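Long-range contact in periplasmic Ferric iron-binding Protein HitA (Pseudomonas aeruginosa PAO1, PDB 6IVY), which binds ferric iron in the periplasm and probably delivers it to an ABC transporter for uptake into the cell: residues Asn193-Tyr198 against Ser258-Tyr263. Sequence-based numbering, arbitrary orientation.
With FE (Fe (III) ion), chain D; PO4 (phosphate ion), chain C.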
loop_
_atom_site.group_PDB
_atom_site.type_symbol
_atom_site.label_atom_id
_atom_site.label_comp_id
_atom_site.label_asym_id
_atom_site.label_seq_id
_atom_site.Cartn_x
_atom_site.Cartn_y
_atom_site.Cartn_z
ATOM N N ASN A 193 -8.233 -0.861 0.342
ATOM C CA ASN A 193 -7.548 0.317 0.860
ATOM C C ASN A 193 -8.414 1.555 0.657
ATOM O O ASN A 193 -9.326 1.571 -0.173
ATOM C CB ASN A 193 -6.177 0.513 0.194
ATOM C CG ASN A 193 -5.268 -0.675 0.395
ATOM O OD1 ASN A 193 -5.322 -1.346 1.441
ATOM N ND2 ASN A 193 -4.445 -0.969 -0.616
ATOM N N ASN A 194 -8.103 2.608 1.420
ATOM C CA ASN A 194 -8.997 3.765 1.483
ATOM C C ASN A 194 -9.099 4.497 0.145
ATOM O O ASN A 194 -10.168 5.022 -0.208
ATOM C CB ASN A 194 -8.506 4.727 2.554
ATOM C CG ASN A 194 -7.185 5.352 2.183
ATOM O OD1 ASN A 194 -6.194 4.647 2.027
ATOM N ND2 ASN A 194 -7.166 6.677 2.012
ATOM N N TYR A 195 -7.999 4.558 -0.612
ATOM C CA TYR A 195 -7.938 5.481 -1.736
ATOM C C TYR A 195 -8.819 5.046 -2.901
ATOM O O TYR A 195 -9.175 5.878 -3.739
ATOM C CB TYR A 195 -6.484 5.658 -2.197
ATOM C CG TYR A 195 -5.747 4.363 -2.510
ATOM C CD1 TYR A 195 -5.796 3.805 -3.792
ATOM C CD2 TYR A 195 -4.996 3.700 -1.528
ATOM C CE1 TYR A 195 -5.128 2.623 -4.090
ATOM C CE2 TYR A 195 -4.317 2.520 -1.820
ATOM C CZ TYR A 195 -4.409 1.984 -3.100
ATOM O OH TYR A 195 -3.769 0.824 -3.392
ATOM N N TYR A 196 -9.200 3.775 -2.960
ATOM C CA TYR A 196 -9.943 3.279 -4.110
ATOM C C TYR A 196 -11.320 3.922 -4.213
ATOM O O TYR A 196 -11.821 4.158 -5.316
ATOM C CB TYR A 196 -10.072 1.765 -4.021
ATOM C CG TYR A 196 -8.787 1.017 -4.306
ATOM C CD1 TYR A 196 -8.335 0.841 -5.621
ATOM C CD2 TYR A 196 -8.032 0.479 -3.268
ATOM C CE1 TYR A 196 -7.159 0.142 -5.886
ATOM C CE2 TYR A 196 -6.859 -0.203 -3.513
ATOM C CZ TYR A 196 -6.433 -0.376 -4.821
ATOM O OH TYR A 196 -5.287 -1.079 -5.056
ATOM N N TRP A 197 -11.946 4.195 -3.079
ATOM C CA TRP A 197 -13.226 4.890 -3.079
ATOM C C TRP A 197 -13.102 6.269 -3.723
ATOM O O TRP A 197 -13.952 6.670 -4.529
ATOM C CB TRP A 197 -13.726 4.985 -1.632
ATOM C CG TRP A 197 -15.085 5.541 -1.441
ATOM C CD1 TRP A 197 -16.241 4.838 -1.302
ATOM C CD2 TRP A 197 -15.435 6.924 -1.307
ATOM N NE1 TRP A 197 -17.305 5.697 -1.119
ATOM C CE2 TRP A 197 -16.833 6.984 -1.115
ATOM C CE3 TRP A 197 -14.707 8.119 -1.358
ATOM C CZ2 TRP A 197 -17.516 8.194 -0.968
ATOM C CZ3 TRP A 197 -15.392 9.325 -1.213
ATOM C CH2 TRP A 197 -16.777 9.349 -1.013
ATOM N N TYR A 198 -12.027 6.999 -3.404
ATOM C CA TYR A 198 -11.847 8.327 -3.975
ATOM C C TYR A 198 -11.629 8.275 -5.479
ATOM O O TYR A 198 -12.115 9.158 -6.195
ATOM C CB TYR A 198 -10.695 9.039 -3.277
ATOM C CG TYR A 198 -11.017 9.344 -1.840
ATOM C CD1 TYR A 198 -11.660 10.529 -1.487
ATOM C CD2 TYR A 198 -10.715 8.433 -0.837
ATOM C CE1 TYR A 198 -11.975 10.806 -0.160
ATOM C CE2 TYR A 198 -11.030 8.694 0.480
ATOM C CZ TYR A 198 -11.656 9.875 0.818
ATOM O OH TYR A 198 -11.943 10.115 2.145
ATOM N N SER A 258 -2.341 14.008 -6.192
ATOM C CA SER A 258 -3.338 14.366 -7.195
ATOM C C SER A 258 -3.880 13.142 -7.907
ATOM O O SER A 258 -4.963 13.216 -8.507
ATOM C CB SER A 258 -2.743 15.351 -8.209
ATOM O OG SER A 258 -1.717 14.744 -8.993
ATOM N N GLN A 259 -3.157 12.019 -7.853
ATOM C CA GLN A 259 -3.634 10.773 -8.430
ATOM C C GLN A 259 -4.064 9.749 -7.399
ATOM O O GLN A 259 -4.900 8.894 -7.702
ATOM C CB GLN A 259 -2.558 10.142 -9.324
ATOM C CG GLN A 259 -2.104 11.031 -10.452
ATOM C CD GLN A 259 -3.230 11.388 -11.388
ATOM O OE1 GLN A 259 -4.131 10.572 -11.650
ATOM N NE2 GLN A 259 -3.205 12.623 -11.886
ATOM N N SER A 260 -3.526 9.798 -6.195
ATOM C CA SER A 260 -3.877 8.803 -5.197
ATOM C C SER A 260 -4.251 9.505 -3.905
ATOM O O SER A 260 -3.507 10.366 -3.422
ATOM C CB SER A 260 -2.733 7.811 -4.964
ATOM O OG SER A 260 -3.277 6.547 -4.586
ATOM N N ALA A 261 -5.398 9.125 -3.347
ATOM C CA ALA A 261 -5.894 9.709 -2.103
ATOM C C ALA A 261 -5.222 8.994 -0.929
ATOM O O ALA A 261 -5.802 8.128 -0.262
ATOM C CB ALA A 261 -7.413 9.609 -2.037
ATOM N N GLU A 262 -3.971 9.374 -0.673
ATOM C CA GLU A 262 -3.143 8.775 0.369
ATOM C C GLU A 262 -2.642 9.849 1.331
ATOM O O GLU A 262 -2.900 11.045 1.161
ATOM C CB GLU A 262 -1.983 7.997 -0.260
ATOM C CG GLU A 262 -2.486 6.825 -1.045
ATOM C CD GLU A 262 -1.409 5.918 -1.552
ATOM O OE1 GLU A 262 -0.444 5.611 -0.808
ATOM O OE2 GLU A 262 -1.532 5.500 -2.716
ATOM N N TYR A 263 -1.908 9.407 2.366
ATOM C CA TYR A 263 -1.410 10.338 3.364
ATOM C C TYR A 263 0.055 10.653 3.094
ATOM O O TYR A 263 0.858 9.721 2.969
ATOM C CB TYR A 263 -1.577 9.743 4.761
ATOM C CG TYR A 263 -3.028 9.487 5.098
ATOM C CD1 TYR A 263 -3.630 8.278 4.770
ATOM C CD2 TYR A 263 -3.808 10.465 5.701
ATOM C CE1 TYR A 263 -4.956 8.040 5.056
ATOM C CE2 TYR A 263 -5.159 10.229 5.989
ATOM C CZ TYR A 263 -5.715 9.015 5.664
ATOM O OH TYR A 263 -7.033 8.751 5.947
HETATM FE FE FE D . -3.492 -0.553 -4.549
HETATM P P PO4 C . -2.603 -3.290 -2.889
HETATM O O1 PO4 C . -1.105 -3.184 -2.581
HETATM O O2 PO4 C . -3.161 -1.947 -3.251
HETATM O O3 PO4 C . -2.784 -4.207 -4.072
HETATM O O4 PO4 C . -3.349 -3.816 -1.673
HETATM O O HOH W 1 -8.947 8.099 4.007
HETATM O O HOH W 2 -7.171 7.674 -5.114
HETATM O O HOH W 3 -2.965 -2.237 -5.886
#
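The ring of Tyr195 lies between Glu262 and Tyr196 at the ferric iron site. Glu262 runs alongside it in the same direction: CG lies 4.0 Å from Tyr195 CD2, and the extended chain beyond it carries OE2 over the rim of one face, carboxylate and ring planes 24° apart. Against the opposite face, also towards the rim, comes the ring of Tyr196. With CG set between backbone N and carbonyl carbon (chi1 54°), the Tyr195 ring passes Ser260 OG and Glu262 and carries OH to the iron, 1.8 Å away, which lies in the ring plane. Ser260 OG donates to the anti lone pair of Glu262 OE2 (2.8 Å), while Arg101 and Thr99 hold OE1, so the carboxylate is gripped at both oxygens. Ala261, centre of an inverse gamma turn, packs its methyl against helix 195-204, CB 3.6 Å from Tyr198 CB. Ala261 O takes a weak, bent hydrogen bond from Asn194 ND2 (3.0 Å, 128°), whose side chain has its stronger polar partner in Thr102; a water joins Ala261 N to Tyr195 O. Tyr196 OH, phosphate O2 and a water also bind the metal; His11 and Glu59 complete its six ligands. Two neighbouring tyrosines, a histidine, a glutamate and an anion on ferric iron are characteristic of FbpA-type bacterial ferric-binding proteins, which recall transferrin; the phosphate probably came from the crystallisation liquor. Paired phenolate-type oxygens suit a hard ferric ion, and the carboxylate over Tyr195, partly balanced by Arg101, may tune the electron density of that ligand from the second shell.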